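Local atomic coordinates of nitrilotriacetate monooxygenase (Burkholderia pseudomallei, PDB entry 3SDO), a protein that probably acts as a flavin (FMN)-dependent monooxygenase, oxidising its substrate with molecular oxygen. Residues I206-Q218 with T430-S442. Sequence-based numbering, arbitrary orientation.
Sequences IRRSPQGQPVIFQ and TLRDHLGLPYKES
With CG wedged between its own backbone N and carbonyl carbon (chi1 64°) and the chain straight beyond, Q211 sends OE1 to the first turn of helix 431-435, where R432 N meets it almost head-on at 3.0 Å; the amide NE2 of Q211 is held by D117 and A124 O. R432 answers with a chain extended from CG to NE, running back past V215 so that NE and NH2 grip Q213 O side-on, at 3.2 and 3.1 Å. Both nitrogens have this oxygen in the guanidinium plane, while V215 CG2 lies 4.1 Å above the centre of one face. R208, bent at chi3 (89°), brings NH1 and NH2 end-on to K440 O, NH2 at 2.9 Å; salt bridges to D170 and D166 fix the same nitrogens. G212 O and S442 CA cover opposite faces of this guanidinium. Y439 turns a ring edge to P210 O, and D170 binds its hydroxyl. V215 also packs against L431. A capping box, T430 with D433, starts the helix, and a Schellman motif at G436 turns the chain back, so that L437 reaches V215 and Y439 and K440 run beside Q211 and G212. Thus segment 430-442 is fastened over the loop feeding strand 215-218, a parallel strand of the TIM barrel of luciferase-like monooxygenases.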
loop_
_atom_site.group_PDB
_atom_site.type_symbol
_atom_site.label_atom_id
_atom_site.label_comp_id
_atom_site.label_asym_id
_atom_site.label_seq_id
_atom_site.Cartn_x
_atom_site.Cartn_y
_atom_site.Cartn_z
ATOM N N ILE A 206 0.949 -9.929 -13.411
ATOM C CA ILE A 206 2.265 -9.328 -13.209
ATOM C C ILE A 206 3.289 -10.445 -13.018
ATOM O O ILE A 206 2.976 -11.532 -12.490
ATOM C CB ILE A 206 2.263 -8.342 -12.039
ATOM C CG1 ILE A 206 3.603 -7.610 -11.957
ATOM C CG2 ILE A 206 1.927 -9.077 -10.725
ATOM C CD1 ILE A 206 3.603 -6.437 -10.958
ATOM N N ARG A 207 4.503 -10.172 -13.479
ATOM C CA ARG A 207 5.584 -11.162 -13.501
ATOM C C ARG A 207 6.265 -11.312 -12.134
ATOM O O ARG A 207 5.916 -10.613 -11.163
ATOM C CB ARG A 207 6.627 -10.764 -14.549
ATOM C CG ARG A 207 7.340 -9.430 -14.269
ATOM C CD ARG A 207 8.615 -9.359 -15.053
ATOM N NE ARG A 207 9.561 -10.370 -14.574
ATOM C CZ ARG A 207 10.556 -10.875 -15.279
ATOM N NH1 ARG A 207 10.779 -10.462 -16.527
ATOM N NH2 ARG A 207 11.346 -11.806 -14.729
ATOM N N ARG A 208 7.285 -12.170 -12.106
ATOM C CA ARG A 208 8.071 -12.459 -10.903
ATOM C C ARG A 208 9.230 -11.458 -10.794
ATOM O O ARG A 208 9.643 -10.912 -11.789
ATOM C CB ARG A 208 8.582 -13.903 -10.959
ATOM C CG ARG A 208 7.458 -14.916 -11.131
ATOM C CD ARG A 208 7.929 -16.369 -11.278
ATOM N NE ARG A 208 8.051 -17.042 -9.997
ATOM C CZ ARG A 208 9.187 -17.398 -9.397
ATOM N NH1 ARG A 208 10.357 -17.123 -9.938
ATOM N NH2 ARG A 208 9.135 -17.997 -8.213
ATOM N N SER A 209 9.727 -11.226 -9.579
ATOM C CA SER A 209 10.778 -10.243 -9.290
ATOM C C SER A 209 12.183 -10.822 -9.395
ATOM O O SER A 209 12.356 -12.016 -9.647
ATOM C CB SER A 209 10.590 -9.692 -7.866
ATOM O OG SER A 209 10.997 -10.645 -6.879
ATOM N N PRO A 210 13.203 -9.985 -9.175
ATOM C CA PRO A 210 14.536 -10.549 -9.154
ATOM C C PRO A 210 14.831 -11.464 -7.955
ATOM O O PRO A 210 15.870 -12.106 -7.953
ATOM C CB PRO A 210 15.432 -9.307 -9.129
ATOM C CG PRO A 210 14.606 -8.254 -9.834
ATOM C CD PRO A 210 13.242 -8.507 -9.300
ATOM N N GLN A 211 13.935 -11.567 -6.964
ATOM C CA GLN A 211 14.121 -12.588 -5.906
ATOM C C GLN A 211 13.116 -13.743 -6.024
ATOM O O GLN A 211 13.050 -14.622 -5.155
ATOM C CB GLN A 211 14.077 -11.964 -4.523
ATOM C CG GLN A 211 12.749 -11.328 -4.143
ATOM C CD GLN A 211 12.712 -10.866 -2.709
ATOM O OE1 GLN A 211 13.616 -11.176 -1.911
ATOM N NE2 GLN A 211 11.660 -10.136 -2.357
ATOM N N GLY A 212 12.355 -13.747 -7.111
ATOM C CA GLY A 212 11.415 -14.839 -7.433
ATOM C C GLY A 212 10.022 -14.545 -6.922
ATOM O O GLY A 212 9.077 -14.357 -7.704
ATOM N N GLN A 213 9.912 -14.518 -5.599
ATOM C CA GLN A 213 8.710 -14.137 -4.898
ATOM C C GLN A 213 9.089 -13.360 -3.644
ATOM O O GLN A 213 10.208 -13.511 -3.112
ATOM C CB GLN A 213 7.950 -15.368 -4.409
ATOM C CG GLN A 213 7.552 -16.374 -5.463
ATOM C CD GLN A 213 6.696 -17.491 -4.867
ATOM O OE1 GLN A 213 6.609 -17.649 -3.637
ATOM N NE2 GLN A 213 6.053 -18.256 -5.733
ATOM N N PRO A 214 8.138 -12.574 -3.118
ATOM C CA PRO A 214 8.398 -11.895 -1.871
ATOM C C PRO A 214 8.638 -12.878 -0.720
ATOM O O PRO A 214 8.131 -14.005 -0.750
ATOM C CB PRO A 214 7.121 -11.084 -1.635
ATOM C CG PRO A 214 6.478 -10.951 -2.943
ATOM C CD PRO A 214 6.868 -12.140 -3.741
ATOM N N VAL A 215 9.436 -12.451 0.250
ATOM C CA VAL A 215 9.773 -13.263 1.426
ATOM C C VAL A 215 8.584 -13.321 2.421
ATOM O O VAL A 215 7.913 -12.289 2.703
ATOM C CB VAL A 215 11.028 -12.710 2.110
ATOM C CG1 VAL A 215 11.453 -13.582 3.308
ATOM C CG2 VAL A 215 12.178 -12.614 1.084
ATOM N N ILE A 216 8.296 -14.518 2.924
ATOM C CA ILE A 216 7.188 -14.686 3.859
ATOM C C ILE A 216 7.693 -14.620 5.296
ATOM O O ILE A 216 8.558 -15.417 5.713
ATOM C CB ILE A 216 6.441 -16.024 3.645
ATOM C CG1 ILE A 216 5.943 -16.150 2.211
ATOM C CG2 ILE A 216 5.258 -16.174 4.634
ATOM C CD1 ILE A 216 5.134 -14.971 1.686
ATOM N N PHE A 217 7.136 -13.659 6.032
ATOM C CA PHE A 217 7.334 -13.493 7.460
ATOM C C PHE A 217 6.074 -13.955 8.178
ATOM O O PHE A 217 4.954 -13.790 7.671
ATOM C CB PHE A 217 7.593 -12.017 7.792
ATOM C CG PHE A 217 8.975 -11.551 7.439
ATOM C CD1 PHE A 217 9.352 -11.398 6.132
ATOM C CD2 PHE A 217 9.881 -11.243 8.432
ATOM C CE1 PHE A 217 10.608 -10.969 5.816
ATOM C CE2 PHE A 217 11.161 -10.845 8.133
ATOM C CZ PHE A 217 11.528 -10.718 6.830
ATOM N N GLN A 218 6.252 -14.548 9.351
ATOM C CA GLN A 218 5.110 -14.897 10.197
ATOM C C GLN A 218 5.487 -14.758 11.660
ATOM O O GLN A 218 6.653 -14.736 11.994
ATOM C CB GLN A 218 4.642 -16.323 9.916
ATOM C CG GLN A 218 4.068 -16.539 8.544
ATOM C CD GLN A 218 3.667 -17.962 8.288
ATOM O OE1 GLN A 218 3.420 -18.735 9.226
ATOM N NE2 GLN A 218 3.651 -18.343 6.998
ATOM N N THR A 430 18.880 -8.314 -3.460
ATOM C CA THR A 430 17.510 -8.636 -3.034
ATOM C C THR A 430 17.403 -8.848 -1.524
ATOM O O THR A 430 18.410 -9.031 -0.844
ATOM C CB THR A 430 17.032 -9.925 -3.734
ATOM O OG1 THR A 430 17.821 -11.024 -3.285
ATOM C CG2 THR A 430 17.132 -9.832 -5.306
ATOM N N LEU A 431 16.173 -8.874 -1.018
ATOM C CA LEU A 431 15.932 -9.258 0.359
ATOM C C LEU A 431 16.410 -10.695 0.652
ATOM O O LEU A 431 17.111 -10.917 1.628
ATOM C CB LEU A 431 14.461 -9.093 0.749
ATOM C CG LEU A 431 14.164 -9.368 2.240
ATOM C CD1 LEU A 431 15.194 -8.660 3.151
ATOM C CD2 LEU A 431 12.692 -8.931 2.586
ATOM N N ARG A 432 16.068 -11.651 -0.205
ATOM C CA ARG A 432 16.637 -13.016 -0.097
ATOM C C ARG A 432 18.182 -12.988 0.014
ATOM O O ARG A 432 18.756 -13.604 0.919
ATOM C CB ARG A 432 16.161 -13.907 -1.245
ATOM C CG ARG A 432 14.664 -14.248 -1.125
ATOM C CD ARG A 432 14.174 -15.250 -2.183
ATOM N NE ARG A 432 12.725 -15.281 -2.119
ATOM C CZ ARG A 432 12.024 -16.011 -1.264
ATOM N NH1 ARG A 432 12.626 -16.852 -0.448
ATOM N NH2 ARG A 432 10.706 -15.896 -1.228
ATOM N N ASP A 433 18.844 -12.256 -0.879
ATOM C CA ASP A 433 20.309 -12.110 -0.826
ATOM C C ASP A 433 20.821 -11.632 0.541
ATOM O O ASP A 433 21.805 -12.179 1.082
ATOM C CB ASP A 433 20.805 -11.088 -1.844
ATOM C CG ASP A 433 20.686 -11.536 -3.285
ATOM O OD1 ASP A 433 20.586 -12.759 -3.587
ATOM O OD2 ASP A 433 20.726 -10.613 -4.142
ATOM N N HIS A 434 20.184 -10.597 1.088
ATOM C CA HIS A 434 20.587 -10.048 2.387
ATOM C C HIS A 434 20.477 -11.107 3.468
ATOM O O HIS A 434 21.328 -11.187 4.354
ATOM C CB HIS A 434 19.696 -8.883 2.848
ATOM C CG HIS A 434 19.700 -7.703 1.942
ATOM N ND1 HIS A 434 20.719 -7.448 1.043
ATOM C CD2 HIS A 434 18.801 -6.693 1.798
ATOM C CE1 HIS A 434 20.429 -6.351 0.364
ATOM N NE2 HIS A 434 19.284 -5.863 0.819
ATOM N N LEU A 435 19.382 -11.865 3.432
ATOM C CA LEU A 435 19.087 -12.843 4.474
ATOM C C LEU A 435 19.772 -14.182 4.229
ATOM O O LEU A 435 19.664 -15.076 5.058
ATOM C CB LEU A 435 17.566 -13.050 4.632
ATOM C CG LEU A 435 16.738 -11.802 4.997
ATOM C CD1 LEU A 435 15.245 -12.139 5.133
ATOM C CD2 LEU A 435 17.291 -11.114 6.276
ATOM N N GLY A 436 20.462 -14.318 3.104
ATOM C CA GLY A 436 21.160 -15.538 2.775
ATOM C C GLY A 436 20.197 -16.633 2.369
ATOM O O GLY A 436 20.508 -17.817 2.513
ATOM N N LEU A 437 19.012 -16.238 1.892
ATOM C CA LEU A 437 18.040 -17.199 1.367
ATOM C C LEU A 437 18.276 -17.408 -0.138
ATOM O O LEU A 437 18.631 -16.470 -0.843
ATOM C CB LEU A 437 16.615 -16.701 1.590
ATOM C CG LEU A 437 16.166 -16.536 3.039
ATOM C CD1 LEU A 437 14.866 -15.744 3.096
ATOM C CD2 LEU A 437 16.007 -17.888 3.738
ATOM N N PRO A 438 18.055 -18.632 -0.634
ATOM C CA PRO A 438 18.190 -18.881 -2.065
ATOM C C PRO A 438 17.058 -18.251 -2.876
ATOM O O PRO A 438 15.920 -18.166 -2.408
ATOM C CB PRO A 438 18.130 -20.406 -2.180
ATOM C CG PRO A 438 17.630 -20.907 -0.904
ATOM C CD PRO A 438 17.784 -19.860 0.135
ATOM N N TYR A 439 17.399 -17.802 -4.078
ATOM C CA TYR A 439 16.432 -17.341 -5.069
ATOM C C TYR A 439 15.250 -18.310 -5.121
ATOM O O TYR A 439 15.431 -19.520 -5.128
ATOM C CB TYR A 439 17.119 -17.198 -6.446
ATOM C CG TYR A 439 16.159 -16.822 -7.539
ATOM C CD1 TYR A 439 15.535 -17.807 -8.320
ATOM C CD2 TYR A 439 15.809 -15.492 -7.757
ATOM C CE1 TYR A 439 14.622 -17.462 -9.301
ATOM C CE2 TYR A 439 14.917 -15.143 -8.738
ATOM C CZ TYR A 439 14.321 -16.121 -9.498
ATOM O OH TYR A 439 13.425 -15.754 -10.453
ATOM N N LYS A 440 14.036 -17.778 -5.130
ATOM C CA LYS A 440 12.841 -18.613 -5.128
ATOM C C LYS A 440 12.468 -19.037 -6.551
ATOM O O LYS A 440 11.848 -18.268 -7.281
ATOM C CB LYS A 440 11.689 -17.857 -4.474
ATOM C CG LYS A 440 10.394 -18.648 -4.365
ATOM C CD LYS A 440 10.293 -19.399 -3.064
ATOM C CE LYS A 440 9.008 -20.234 -2.995
ATOM N NZ LYS A 440 8.466 -20.225 -1.608
ATOM N N GLU A 441 12.845 -20.258 -6.944
ATOM C CA GLU A 441 12.471 -20.783 -8.261
ATOM C C GLU A 441 10.966 -21.033 -8.344
ATOM O O GLU A 441 10.337 -21.428 -7.349
ATOM C CB GLU A 441 13.180 -22.111 -8.599
ATOM C CG GLU A 441 14.684 -22.014 -8.809
ATOM C CD GLU A 441 15.093 -21.286 -10.080
ATOM O OE1 GLU A 441 14.299 -21.229 -11.044
ATOM O OE2 GLU A 441 16.239 -20.782 -10.127
ATOM N N SER A 442 10.405 -20.825 -9.534
ATOM C CA SER A 442 9.033 -21.170 -9.786
ATOM C C SER A 442 8.842 -22.668 -9.573
ATOM O O SER A 442 9.734 -23.470 -9.899
ATOM C CB SER A 442 8.616 -20.796 -11.210
ATOM O OG SER A 442 7.366 -21.369 -11.547
HETATM O O HOH W 1 11.975 -13.129 -12.192
#